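Local structure of foldase protein PrsA (Streptococcus pneumoniae, 5TVL) at residues V30-T35 / Q266-Q271; Q20-P25 / V260-F265; Y116-T121 / T217-N222. The protein probably assists the folding of secreted proteins outside the cell membrane and belongs to the enzymes that interconvert cis and trans peptidyl-prolyl bonds. All coordinates share one frame; numbering follows the deposited sequence.

Contact 1 (V30-T35 / Q266-Q271); sequences VLLNMT and QNIFTQ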
ATOM      1  N   VAL A  30      15.209   7.981  19.348  1.00 34.48           N
ATOM      2  CA  VAL A  30      16.609   8.118  18.933  1.00 33.05           C
ATOM      3  C   VAL A  30      17.498   7.010  19.513  1.00 34.24           C
ATOM      4  O   VAL A  30      18.366   6.499  18.804  1.00 37.56           O
ATOM      5  CB  VAL A  30      17.167   9.526  19.268  1.00 31.13           C
ATOM      6  CG1 VAL A  30      18.684   9.593  19.121  1.00 30.71           C
ATOM      7  CG2 VAL A  30      16.511  10.565  18.367  1.00 31.14           C
ATOM      8  N   LEU A  31      17.294   6.641  20.778  1.00 34.20           N
ATOM      9  CA  LEU A  31      18.044   5.525  21.374  1.00 36.24           C
ATOM     10  C   LEU A  31      17.649   4.195  20.736  1.00 38.30           C
ATOM     11  O   LEU A  31      18.503   3.324  20.530  1.00 38.15           O
ATOM     12  CB  LEU A  31      17.834   5.438  22.885  1.00 38.13           C
ATOM     13  CG  LEU A  31      18.757   4.452  23.621  1.00 42.82           C
ATOM     14  CD1 LEU A  31      20.181   4.982  23.691  1.00 43.65           C
ATOM     15  CD2 LEU A  31      18.229   4.166  25.018  1.00 49.59           C
ATOM     16  N   LEU A  32      16.357   4.043  20.448  1.00 35.59           N
ATOM     17  CA  LEU A  32      15.844   2.865  19.755  1.00 35.95           C
ATOM     18  C   LEU A  32      16.468   2.729  18.369  1.00 33.84           C
ATOM     19  O   LEU A  32      16.849   1.631  17.970  1.00 35.00           O
ATOM     20  CB  LEU A  32      14.322   2.939  19.633  1.00 37.50           C
ATOM     21  CG  LEU A  32      13.602   1.752  18.982  1.00 41.65           C
ATOM     22  CD1 LEU A  32      13.804   0.494  19.816  1.00 43.83           C
ATOM     23  CD2 LEU A  32      12.118   2.061  18.804  1.00 43.18           C
ATOM     24  N   ASN A  33      16.575   3.844  17.653  1.00 30.47           N
ATOM     25  CA  ASN A  33      17.160   3.854  16.310  1.00 30.47           C
ATOM     26  C   ASN A  33      18.668   3.663  16.296  1.00 30.98           C
ATOM     27  O   ASN A  33      19.202   3.081  15.353  1.00 31.10           O
ATOM     28  CB  ASN A  33      16.790   5.145  15.579  1.00 29.54           C
ATOM     29  CG  ASN A  33      15.323   5.204  15.227  1.00 29.26           C
ATOM     30  OD1 ASN A  33      14.551   4.297  15.553  1.00 28.78           O
ATOM     31  ND2 ASN A  33      14.926   6.272  14.558  1.00 31.19           N
ATOM     32  N   MET A  34      19.348   4.167  17.325  1.00 31.21           N
ATOM     33  CA  MET A  34      20.774   3.884  17.530  1.00 32.05           C
ATOM     34  C   MET A  34      21.015   2.405  17.833  1.00 31.19           C
ATOM     35  O   MET A  34      22.025   1.847  17.407  1.00 33.80           O
ATOM     36  CB  MET A  34      21.353   4.736  18.670  1.00 32.42           C
ATOM     37  CG  MET A  34      21.565   6.204  18.328  1.00 32.58           C
ATOM     38  SD  MET A  34      21.946   7.188  19.795  1.00 32.61           S
ATOM     39  CE  MET A  34      23.620   6.645  20.139  1.00 33.04           C
ATOM     40  N   THR A  35      20.093   1.783  18.570  1.00 33.25           N
ATOM     41  CA  THR A  35      20.171   0.350  18.882  1.00 33.96           C
ATOM     42  C   THR A  35      19.973  -0.524  17.643  1.00 32.47           C
ATOM     43  O   THR A  35      20.739  -1.461  17.411  1.00 32.87           O
ATOM     44  CB  THR A  35      19.144  -0.044  19.958  1.00 35.19           C
ATOM     45  OG1 THR A  35      19.337   0.780  21.113  1.00 37.41           O
ATOM     46  CG2 THR A  35      19.304  -1.503  20.360  1.00 37.93           C
ATOM     47  N   GLN A 266      12.662   1.563  28.860  1.00 52.22           N
ATOM     48  CA  GLN A 266      12.161   0.175  28.907  1.00 53.23           C
ATOM     49  C   GLN A 266      10.884  -0.064  28.088  1.00 50.97           C
ATOM     50  O   GLN A 266      10.748  -1.111  27.449  1.00 48.71           O
ATOM     51  CB  GLN A 266      11.932  -0.260  30.366  1.00 58.67           C
ATOM     52  CG  GLN A 266      11.627  -1.743  30.576  1.00 63.69           C
ATOM     53  CD  GLN A 266      12.769  -2.654  30.160  1.00 67.75           C
ATOM     54  OE1 GLN A 266      13.930  -2.399  30.479  1.00 71.69           O
ATOM     55  NE2 GLN A 266      12.444  -3.727  29.447  1.00 71.09           N
ATOM     56  N   ASN A 267       9.966   0.904  28.108  1.00 52.26           N
ATOM     57  CA  ASN A 267       8.673   0.779  27.411  1.00 53.32           C
ATOM     58  C   ASN A 267       8.777   0.830  25.883  1.00 50.36           C
ATOM     59  O   ASN A 267       8.028   0.123  25.201  1.00 49.87           O
ATOM     60  CB  ASN A 267       7.678   1.851  27.887  1.00 56.06           C
ATOM     61  CG  ASN A 267       7.239   1.657  29.334  1.00 60.17           C
ATOM     62  OD1 ASN A 267       7.505   0.624  29.954  1.00 63.70           O
ATOM     63  ND2 ASN A 267       6.554   2.659  29.877  1.00 59.39           N
ATOM     64  N   ILE A 268       9.687   1.648  25.345  1.00 47.15           N
ATOM     65  CA  ILE A 268       9.847   1.755  23.883  1.00 45.62           C
ATOM     66  C   ILE A 268      10.501   0.508  23.268  1.00 45.37           C
ATOM     67  O   ILE A 268      10.330   0.248  22.077  1.00 46.59           O
ATOM     68  CB  ILE A 268      10.591   3.055  23.458  1.00 43.78           C
ATOM     69  CG1 ILE A 268      10.147   3.490  22.054  1.00 44.72           C
ATOM     70  CG2 ILE A 268      12.109   2.900  23.514  1.00 42.78           C
ATOM     71  CD1 ILE A 268      10.704   4.829  21.618  1.00 44.27           C
ATOM     72  N   PHE A 269      11.248  -0.241  24.083  1.00 45.86           N
ATOM     73  CA  PHE A 269      11.813  -1.540  23.682  1.00 48.30           C
ATOM     74  C   PHE A 269      10.856  -2.728  23.869  1.00 52.80           C
ATOM     75  O   PHE A 269      11.127  -3.806  23.346  1.00 61.38           O
ATOM     76  CB  PHE A 269      13.124  -1.821  24.439  1.00 46.93           C
ATOM     77  CG  PHE A 269      14.317  -1.095  23.880  1.00 44.41           C
ATOM     78  CD1 PHE A 269      15.059  -1.646  22.838  1.00 44.30           C
ATOM     79  CD2 PHE A 269      14.708   0.138  24.398  1.00 42.74           C
ATOM     80  CE1 PHE A 269      16.160  -0.980  22.321  1.00 42.84           C
ATOM     81  CE2 PHE A 269      15.807   0.809  23.887  1.00 40.55           C
ATOM     82  CZ  PHE A 269      16.533   0.249  22.850  1.00 41.41           C
ATOM     83  N   THR A 270       9.758  -2.541  24.605  1.00 56.29           N
ATOM     84  CA  THR A 270       8.822  -3.634  24.914  1.00 60.68           C
ATOM     85  C   THR A 270       8.081  -4.159  23.676  1.00 66.41           C
ATOM     86  O   THR A 270       7.767  -5.351  23.608  1.00 74.58           O
ATOM     87  CB  THR A 270       7.795  -3.217  25.997  1.00 60.41           C
ATOM     88  OG1 THR A 270       8.480  -2.642  27.115  1.00 58.68           O
ATOM     89  CG2 THR A 270       6.985  -4.416  26.487  1.00 64.31           C
ATOM     90  N   GLN A 271       7.805  -3.280  22.712  1.00 66.22           N
ATOM     91  CA  GLN A 271       7.226  -3.698  21.420  1.00 67.22           C
ATOM     92  C   GLN A 271       8.095  -4.705  20.648  1.00 65.64           C
ATOM     93  O   GLN A 271       7.563  -5.544  19.922  1.00 67.37           O
ATOM     94  CB  GLN A 271       6.913  -2.487  20.525  1.00 69.15           C
ATOM     95  CG  GLN A 271       8.118  -1.667  20.073  1.00 70.58           C
ATOM     96  CD  GLN A 271       7.748  -0.575  19.084  1.00 73.34           C
ATOM     97  OE1 GLN A 271       7.000  -0.810  18.132  1.00 76.59           O
ATOM     98  NE2 GLN A 271       8.282   0.627  19.294  1.00 73.75           N
TER
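L32 reaches from helix 25-44 onto I268, F269 and Q271 of the short, weakly bonded helix 266-270. It makes an apolar helix-helix packing in which a helix near the modelled C-terminus packs on one near the N-terminus; the short axes run 10.3 Å apart and cross at -53°. From CB outward, the side chain of L32 first points at the other helix; CG, anti to the backbone N (chi1 -177°), then carries the fork across. One branch, CD1, settles over a face of the F269 ring in a CH-pi contact, 4.0 Å from the centroid and displaced toward the rim beside CE1. The other branch, CD2, packs on the side chain of I268, with I268 CG1 4.1 Å from L32 CD2, and also meets the amide nitrogen NE2 of Q271.

T35 takes the rim of the same phenyl group: CB lies in the ring plane, and CG2 is 3.7 Å from F269 CE1. L31 CD2 joins it at the edge, 4.3 Å from F269 CE2. The cluster continues into the second subunit, where F17, I12 and I5 of that chain pack on L31, T35 and F269 respectively. The T35 hydroxyl is not left without a partner in this apolar setting: OG1 donates to L31 O over 2.7 Å, while T35 N reaches that oxygen from the opposite face of its carbonyl plane.

Contact 2 (Q20-P25 / V260-F265); sequences QVKNNP and VKDQAF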
ATOM      1  N   GLN A  20      16.601  14.781  31.995  1.00 36.47           N
ATOM      2  CA  GLN A  20      15.299  15.309  31.564  1.00 38.35           C
ATOM      3  C   GLN A  20      14.893  14.835  30.168  1.00 36.22           C
ATOM      4  O   GLN A  20      13.751  14.411  29.972  1.00 38.85           O
ATOM      5  CB  GLN A  20      15.302  16.842  31.598  1.00 41.77           C
ATOM      6  CG  GLN A  20      15.501  17.439  32.986  1.00 45.39           C
ATOM      7  CD  GLN A  20      14.358  17.125  33.934  1.00 48.62           C
ATOM      8  OE1 GLN A  20      13.188  17.322  33.599  1.00 48.58           O
ATOM      9  NE2 GLN A  20      14.691  16.634  35.126  1.00 52.23           N
ATOM     10  N   VAL A  21      15.817  14.908  29.207  1.00 33.11           N
ATOM     11  CA  VAL A  21      15.523  14.548  27.801  1.00 32.26           C
ATOM     12  C   VAL A  21      15.171  13.068  27.585  1.00 31.89           C
ATOM     13  O   VAL A  21      14.464  12.740  26.629  1.00 30.23           O
ATOM     14  CB  VAL A  21      16.677  14.947  26.835  1.00 30.86           C
ATOM     15  CG1 VAL A  21      17.779  13.895  26.788  1.00 29.80           C
ATOM     16  CG2 VAL A  21      16.149  15.198  25.432  1.00 30.88           C
ATOM     17  N   LYS A  22      15.651  12.190  28.470  1.00 32.71           N
ATOM     18  CA  LYS A  22      15.343  10.749  28.403  1.00 34.01           C
ATOM     19  C   LYS A  22      13.849  10.397  28.488  1.00 34.76           C
ATOM     20  O   LYS A  22      13.452   9.313  28.074  1.00 36.83           O
ATOM     21  CB  LYS A  22      16.117   9.972  29.480  1.00 34.86           C
ATOM     22  CG  LYS A  22      15.681  10.220  30.918  1.00 36.86           C
ATOM     23  CD  LYS A  22      16.444   9.325  31.880  1.00 38.90           C
ATOM     24  CE  LYS A  22      15.811   9.317  33.261  1.00 40.62           C
ATOM     25  NZ  LYS A  22      16.531   8.392  34.180  1.00 43.11           N
ATOM     26  N   ASN A  23      13.039  11.294  29.043  1.00 38.55           N
ATOM     27  CA  ASN A  23      11.581  11.120  29.075  1.00 42.22           C
ATOM     28  C   ASN A  23      10.864  11.627  27.820  1.00 39.47           C
ATOM     29  O   ASN A  23       9.674  11.357  27.643  1.00 40.04           O
ATOM     30  CB  ASN A  23      11.006  11.797  30.321  1.00 44.78           C
ATOM     31  CG  ASN A  23      11.524  11.171  31.605  1.00 48.58           C
ATOM     32  OD1 ASN A  23      11.320   9.979  31.848  1.00 48.24           O
ATOM     33  ND2 ASN A  23      12.203  11.966  32.428  1.00 50.87           N
ATOM     34  N   ASN A  24      11.577  12.352  26.954  1.00 36.93           N
ATOM     35  CA  ASN A  24      11.003  12.894  25.723  1.00 36.29           C
ATOM     36  C   ASN A  24      10.775  11.750  24.727  1.00 37.14           C
ATOM     37  O   ASN A  24      11.729  11.045  24.384  1.00 36.17           O
ATOM     38  CB  ASN A  24      11.934  13.953  25.120  1.00 35.22           C
ATOM     39  CG  ASN A  24      11.297  14.712  23.971  1.00 35.47           C
ATOM     40  OD1 ASN A  24      11.280  14.241  22.840  1.00 40.35           O
ATOM     41  ND2 ASN A  24      10.785  15.898  24.254  1.00 36.74           N
ATOM     42  N   PRO A  25       9.517  11.551  24.267  1.00 37.52           N
ATOM     43  CA  PRO A  25       9.211  10.467  23.314  1.00 35.76           C
ATOM     44  C   PRO A  25      10.153  10.419  22.101  1.00 33.18           C
ATOM     45  O   PRO A  25      10.661   9.349  21.750  1.00 30.25           O
ATOM     46  CB  PRO A  25       7.777  10.779  22.868  1.00 36.97           C
ATOM     47  CG  PRO A  25       7.190  11.582  23.965  1.00 38.74           C
ATOM     48  CD  PRO A  25       8.307  12.297  24.664  1.00 37.77           C
ATOM     49  N   VAL A 260      18.467  -3.228  28.559  1.00 62.25           N
ATOM     50  CA  VAL A 260      18.168  -1.803  28.706  1.00 61.72           C
ATOM     51  C   VAL A 260      18.500  -1.403  30.147  1.00 64.84           C
ATOM     52  O   VAL A 260      17.800  -1.799  31.082  1.00 64.70           O
ATOM     53  CB  VAL A 260      16.686  -1.485  28.372  1.00 58.74           C
ATOM     54  CG1 VAL A 260      16.398   0.006  28.536  1.00 58.09           C
ATOM     55  CG2 VAL A 260      16.341  -1.945  26.960  1.00 55.38           C
ATOM     56  N   LYS A 261      19.567  -0.621  30.313  1.00 67.84           N
ATOM     57  CA  LYS A 261      20.076  -0.260  31.640  1.00 72.22           C
ATOM     58  C   LYS A 261      19.167   0.758  32.329  1.00 73.54           C
ATOM     59  O   LYS A 261      18.754   0.550  33.473  1.00 80.13           O
ATOM     60  CB  LYS A 261      21.501   0.307  31.549  1.00 74.11           C
ATOM     61  CG  LYS A 261      22.543  -0.638  30.957  1.00 74.47           C
ATOM     62  CD  LYS A 261      22.966  -1.722  31.936  1.00 79.21           C
ATOM     63  CE  LYS A 261      24.154  -2.507  31.397  1.00 80.84           C
ATOM     64  NZ  LYS A 261      24.524  -3.655  32.269  1.00 82.42           N
ATOM     65  N   ASP A 262      18.858   1.847  31.624  1.00 68.72           N
ATOM     66  CA  ASP A 262      18.042   2.937  32.166  1.00 67.86           C
ATOM     67  C   ASP A 262      16.549   2.641  31.989  1.00 66.87           C
ATOM     68  O   ASP A 262      16.096   2.370  30.881  1.00 64.36           O
ATOM     69  CB  ASP A 262      18.416   4.256  31.485  1.00 67.25           C
ATOM     70  CG  ASP A 262      17.954   5.476  32.263  1.00 70.02           C
ATOM     71  OD1 ASP A 262      16.731   5.648  32.455  1.00 71.80           O
ATOM     72  OD2 ASP A 262      18.821   6.282  32.664  1.00 71.92           O
ATOM     73  N   GLN A 263      15.797   2.722  33.088  1.00 71.18           N
ATOM     74  CA  GLN A 263      14.371   2.363  33.121  1.00 74.29           C
ATOM     75  C   GLN A 263      13.482   3.235  32.220  1.00 73.45           C
ATOM     76  O   GLN A 263      12.437   2.775  31.754  1.00 71.34           O
ATOM     77  CB  GLN A 263      13.859   2.405  34.576  1.00 80.92           C
ATOM     78  CG  GLN A 263      12.407   1.981  34.803  1.00 83.61           C
ATOM     79  CD  GLN A 263      12.094   0.584  34.286  1.00 88.04           C
ATOM     80  OE1 GLN A 263      12.944  -0.309  34.316  1.00 90.78           O
ATOM     81  NE2 GLN A 263      10.866   0.389  33.810  1.00 90.21           N
ATOM     82  N   ALA A 264      13.895   4.480  31.980  1.00 61.58           N
ATOM     83  CA  ALA A 264      13.148   5.416  31.127  1.00 58.77           C
ATOM     84  C   ALA A 264      12.863   4.889  29.715  1.00 54.67           C
ATOM     85  O   ALA A 264      11.812   5.194  29.149  1.00 52.39           O
ATOM     86  CB  ALA A 264      13.881   6.749  31.042  1.00 60.63           C
ATOM     87  N   PHE A 265      13.788   4.103  29.162  1.00 50.25           N
ATOM     88  CA  PHE A 265      13.645   3.562  27.804  1.00 47.85           C
ATOM     89  C   PHE A 265      12.987   2.177  27.718  1.00 49.98           C
ATOM     90  O   PHE A 265      12.757   1.688  26.616  1.00 51.30           O
ATOM     91  CB  PHE A 265      15.009   3.528  27.112  1.00 45.17           C
ATOM     92  CG  PHE A 265      15.700   4.860  27.086  1.00 43.38           C
ATOM     93  CD1 PHE A 265      15.385   5.808  26.117  1.00 41.60           C
ATOM     94  CD2 PHE A 265      16.660   5.174  28.037  1.00 44.20           C
ATOM     95  CE1 PHE A 265      16.020   7.045  26.099  1.00 42.01           C
ATOM     96  CE2 PHE A 265      17.298   6.408  28.024  1.00 45.22           C
ATOM     97  CZ  PHE A 265      16.977   7.346  27.056  1.00 43.18           C
TER
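K22 and D262 meet at a carboxylate oxygen that is gripped from two directions at once, one donor coming from each segment. The ammonium NZ of K22 binds D262 OD1 at 3.2 Å through the syn lone pair, forming a salt bridge, while A264 N uses the anti lone pair of OD1 at 3.1 Å. A longer, weak bond from K22 NZ to D262 OD2 makes the lysine lean across both oxygens. Y18 OH holds OD2 as well, and E19 forms a second salt bridge with K22, so the lysine charge has two acidic partners. With this many donors around it, the D262 carboxylate is probably kept ionised.

How does K22 get there? Its CG sits between the backbone N and the carbonyl carbon (chi1 69°), and beyond CG the chain runs out straight, passing alongside A264 before crossing D262 at about a right angle. The methyl of A264 supports the middle of that run, its CB lying 3.7 Å from K22 CD. At the base of the side chain, K22 CB rests obliquely against the F265 ring, 3.7 Å from CZ. The ring also packs on Q28 and L31 of helix 25-44, and F17 of the second subunit meets it edge-to-face.

K22 itself stands in the type I beta turn from V21 to N24, which links helix 14-21 to the N-cap of helix 25-44. In segment 260-265, the bond from A264 N to D262 OD1 closes an Asx turn leading into the 3-10 segment 263-265.

Contact 3 (Y116-T121 / T217-N222); sequences YTPDVT and TEKSSN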
ATOM      1  N   TYR A 116      -1.711 -15.039 -11.002  1.00 57.74           N
ATOM      2  CA  TYR A 116      -0.903 -14.320 -11.994  1.00 55.17           C
ATOM      3  C   TYR A 116      -1.419 -14.527 -13.417  1.00 52.35           C
ATOM      4  O   TYR A 116      -1.790 -15.636 -13.792  1.00 51.73           O
ATOM      5  CB  TYR A 116       0.560 -14.764 -11.900  1.00 58.45           C
ATOM      6  CG  TYR A 116       1.490 -14.163 -12.936  1.00 60.35           C
ATOM      7  CD1 TYR A 116       2.059 -12.902 -12.749  1.00 58.52           C
ATOM      8  CD2 TYR A 116       1.819 -14.867 -14.095  1.00 64.13           C
ATOM      9  CE1 TYR A 116       2.921 -12.358 -13.695  1.00 59.60           C
ATOM     10  CE2 TYR A 116       2.675 -14.331 -15.043  1.00 62.12           C
ATOM     11  CZ  TYR A 116       3.223 -13.079 -14.841  1.00 60.51           C
ATOM     12  OH  TYR A 116       4.072 -12.557 -15.786  1.00 60.88           O
ATOM     13  N   THR A 117      -1.414 -13.443 -14.195  1.00 49.60           N
ATOM     14  CA  THR A 117      -1.777 -13.446 -15.613  1.00 49.81           C
ATOM     15  C   THR A 117      -0.549 -12.952 -16.387  1.00 51.19           C
ATOM     16  O   THR A 117       0.012 -11.911 -16.038  1.00 48.98           O
ATOM     17  CB  THR A 117      -2.972 -12.511 -15.887  1.00 47.55           C
ATOM     18  OG1 THR A 117      -3.995 -12.738 -14.911  1.00 47.00           O
ATOM     19  CG2 THR A 117      -3.551 -12.738 -17.274  1.00 47.90           C
ATOM     20  N   PRO A 118      -0.126 -13.686 -17.440  1.00 55.31           N
ATOM     21  CA  PRO A 118       1.137 -13.365 -18.116  1.00 55.86           C
ATOM     22  C   PRO A 118       1.086 -12.098 -18.971  1.00 54.88           C
ATOM     23  O   PRO A 118       0.029 -11.471 -19.093  1.00 52.40           O
ATOM     24  CB  PRO A 118       1.378 -14.599 -18.988  1.00 59.94           C
ATOM     25  CG  PRO A 118       0.005 -15.054 -19.339  1.00 60.84           C
ATOM     26  CD  PRO A 118      -0.823 -14.803 -18.109  1.00 57.24           C
ATOM     27  N   ASP A 119       2.232 -11.734 -19.548  1.00 57.36           N
ATOM     28  CA  ASP A 119       2.359 -10.505 -20.340  1.00 59.08           C
ATOM     29  C   ASP A 119       1.328 -10.437 -21.464  1.00 57.61           C
ATOM     30  O   ASP A 119       1.164 -11.390 -22.221  1.00 63.23           O
ATOM     31  CB  ASP A 119       3.779 -10.348 -20.927  1.00 63.18           C
ATOM     32  CG  ASP A 119       4.750  -9.661 -19.967  1.00 66.05           C
ATOM     33  OD1 ASP A 119       4.396  -8.607 -19.396  1.00 67.67           O
ATOM     34  OD2 ASP A 119       5.881 -10.163 -19.799  1.00 71.43           O
ATOM     35  N   VAL A 120       0.618  -9.315 -21.532  1.00 56.51           N
ATOM     36  CA  VAL A 120      -0.255  -8.997 -22.657  1.00 57.69           C
ATOM     37  C   VAL A 120       0.161  -7.630 -23.197  1.00 60.32           C
ATOM     38  O   VAL A 120       0.472  -6.719 -22.427  1.00 58.81           O
ATOM     39  CB  VAL A 120      -1.760  -9.020 -22.269  1.00 55.82           C
ATOM     40  CG1 VAL A 120      -2.093 -10.302 -21.516  1.00 58.12           C
ATOM     41  CG2 VAL A 120      -2.170  -7.803 -21.445  1.00 54.22           C
ATOM     42  N   THR A 121       0.208  -7.508 -24.519  1.00 70.00           N
ATOM     43  CA  THR A 121       0.420  -6.221 -25.168  1.00 71.98           C
ATOM     44  C   THR A 121      -0.947  -5.596 -25.427  1.00 69.51           C
ATOM     45  O   THR A 121      -1.936  -6.301 -25.654  1.00 67.82           O
ATOM     46  CB  THR A 121       1.200  -6.372 -26.487  1.00 78.68           C
ATOM     47  OG1 THR A 121       2.363  -7.179 -26.264  1.00 82.65           O
ATOM     48  CG2 THR A 121       1.631  -5.009 -27.026  1.00 81.02           C
ATOM     49  N   THR A 217      -0.317 -13.466 -24.087  1.00 68.84           N
ATOM     50  CA  THR A 217       0.461 -14.684 -23.862  1.00 75.66           C
ATOM     51  C   THR A 217      -0.462 -15.778 -23.324  1.00 76.34           C
ATOM     52  O   THR A 217      -1.324 -15.510 -22.481  1.00 75.88           O
ATOM     53  CB  THR A 217       1.620 -14.444 -22.863  1.00 81.01           C
ATOM     54  OG1 THR A 217       2.504 -13.442 -23.381  1.00 76.76           O
ATOM     55  CG2 THR A 217       2.419 -15.729 -22.605  1.00 84.16           C
ATOM     56  N   GLU A 218      -0.282 -16.999 -23.826  1.00 76.68           N
ATOM     57  CA  GLU A 218      -1.008 -18.165 -23.329  1.00 74.83           C
ATOM     58  C   GLU A 218      -0.347 -18.610 -22.028  1.00 68.13           C
ATOM     59  O   GLU A 218       0.861 -18.850 -21.998  1.00 60.16           O
ATOM     60  CB  GLU A 218      -0.981 -19.295 -24.364  1.00 83.54           C
ATOM     61  CG  GLU A 218      -1.924 -20.454 -24.062  1.00 92.51           C
ATOM     62  CD  GLU A 218      -1.885 -21.544 -25.126  1.00 97.51           C
ATOM     63  OE1 GLU A 218      -1.992 -21.219 -26.329  1.00 98.42           O
ATOM     64  OE2 GLU A 218      -1.758 -22.732 -24.757  1.00 88.49           O
ATOM     65  N   LYS A 219      -1.139 -18.709 -20.960  1.00 66.97           N
ATOM     66  CA  LYS A 219      -0.618 -19.049 -19.634  1.00 63.45           C
ATOM     67  C   LYS A 219      -0.120 -20.497 -19.575  1.00 61.28           C
ATOM     68  O   LYS A 219      -0.902 -21.434 -19.717  1.00 61.05           O
ATOM     69  CB  LYS A 219      -1.686 -18.822 -18.561  1.00 66.26           C
ATOM     70  CG  LYS A 219      -1.161 -18.963 -17.141  1.00 71.38           C
ATOM     71  CD  LYS A 219      -2.177 -18.496 -16.116  1.00 74.34           C
ATOM     72  CE  LYS A 219      -1.628 -18.655 -14.710  1.00 71.86           C
ATOM     73  NZ  LYS A 219      -2.600 -18.201 -13.680  1.00 71.10           N
ATOM     74  N   SER A 220       1.184 -20.659 -19.353  1.00 59.27           N
ATOM     75  CA  SER A 220       1.826 -21.977 -19.294  1.00 58.45           C
ATOM     76  C   SER A 220       1.336 -22.844 -18.134  1.00 58.64           C
ATOM     77  O   SER A 220       0.764 -22.348 -17.160  1.00 57.62           O
ATOM     78  CB  SER A 220       3.353 -21.820 -19.195  1.00 59.96           C
ATOM     79  OG  SER A 220       3.990 -23.041 -18.850  1.00 61.73           O
ATOM     80  N   SER A 221       1.582 -24.146 -18.264  1.00 60.94           N
ATOM     81  CA  SER A 221       1.295 -25.132 -17.220  1.00 64.16           C
ATOM     82  C   SER A 221       2.446 -25.260 -16.212  1.00 59.47           C
ATOM     83  O   SER A 221       2.218 -25.631 -15.056  1.00 57.05           O
ATOM     84  CB  SER A 221       1.017 -26.497 -17.857  1.00 70.66           C
ATOM     85  OG  SER A 221       0.647 -27.457 -16.881  1.00 83.77           O
ATOM     86  N   ASN A 222       3.672 -24.969 -16.654  1.00 57.38           N
ATOM     87  CA  ASN A 222       4.860 -25.081 -15.809  1.00 60.92           C
ATOM     88  C   ASN A 222       5.108 -23.771 -15.049  1.00 63.01           C
ATOM     89  O   ASN A 222       5.294 -22.711 -15.661  1.00 59.25           O
ATOM     90  CB  ASN A 222       6.084 -25.450 -16.659  1.00 62.27           C
ATOM     91  CG  ASN A 222       7.284 -25.880 -15.825  1.00 64.21           C
ATOM     92  OD1 ASN A 222       7.191 -26.058 -14.609  1.00 65.06           O
ATOM     93  ND2 ASN A 222       8.423 -26.054 -16.484  1.00 68.68           N
TER
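Three hydrogen bonds join T217 and K219 to main-chain oxygens of D119 and Y116. Both donors of T217 converge on D119 O: the backbone N at 3.2 Å, in the carbonyl plane, and the hydroxyl OG1 at 2.7 Å, tilted 19° from it. They can share one acceptor because OG1 stands beside the backbone N (chi1 -60°). K219, fully extended, delivers NZ to Y116 O at 2.7 Å, close to straight on (C=O...N 160°) and in the carbonyl plane. F113 O takes a second bond from this ammonium, and the F113 ring a cation-pi contact. A positive charge here, at the C-terminal end of helix 106-115, would probably be welcome.

These segments are the two connections of the parvulin-type (PpiC) domain. One leads into strand 120-127, the other leaves the adjacent antiparallel strand 207-216, so the contact carries the pairing just beyond the ends of these two inner strands.

Van der Waals packing centres on P118. Its CB lies 3.9 Å from T217 CB, its CG approaches T217 O, and its CD is 4.1 Å from K219 CB. Y226 covers both P118 and T217.

How the contacts relate
Contacts 1 and 2 are neighbours, their centres about 9 Å apart, sharing an apolar border where L31 touches F265 and F269 touches V260. Their segments alternate along the chain: 20-25, 30-35, then 260-265 and 266-271, so consecutive pieces near the C-terminus fold back on consecutive pieces near the N-terminus, and both contacts touch the second subunit. Contact 3 lies on the opposite side of the chain's centre, about 47 and 56 Å from the centres of contacts 1 and 2. In sequence it is nested inside both of their loops. The parvulin-type domain is therefore an insertion, its two ends brought together at contact 3, within a largely helical part whose near-terminal segments pack together.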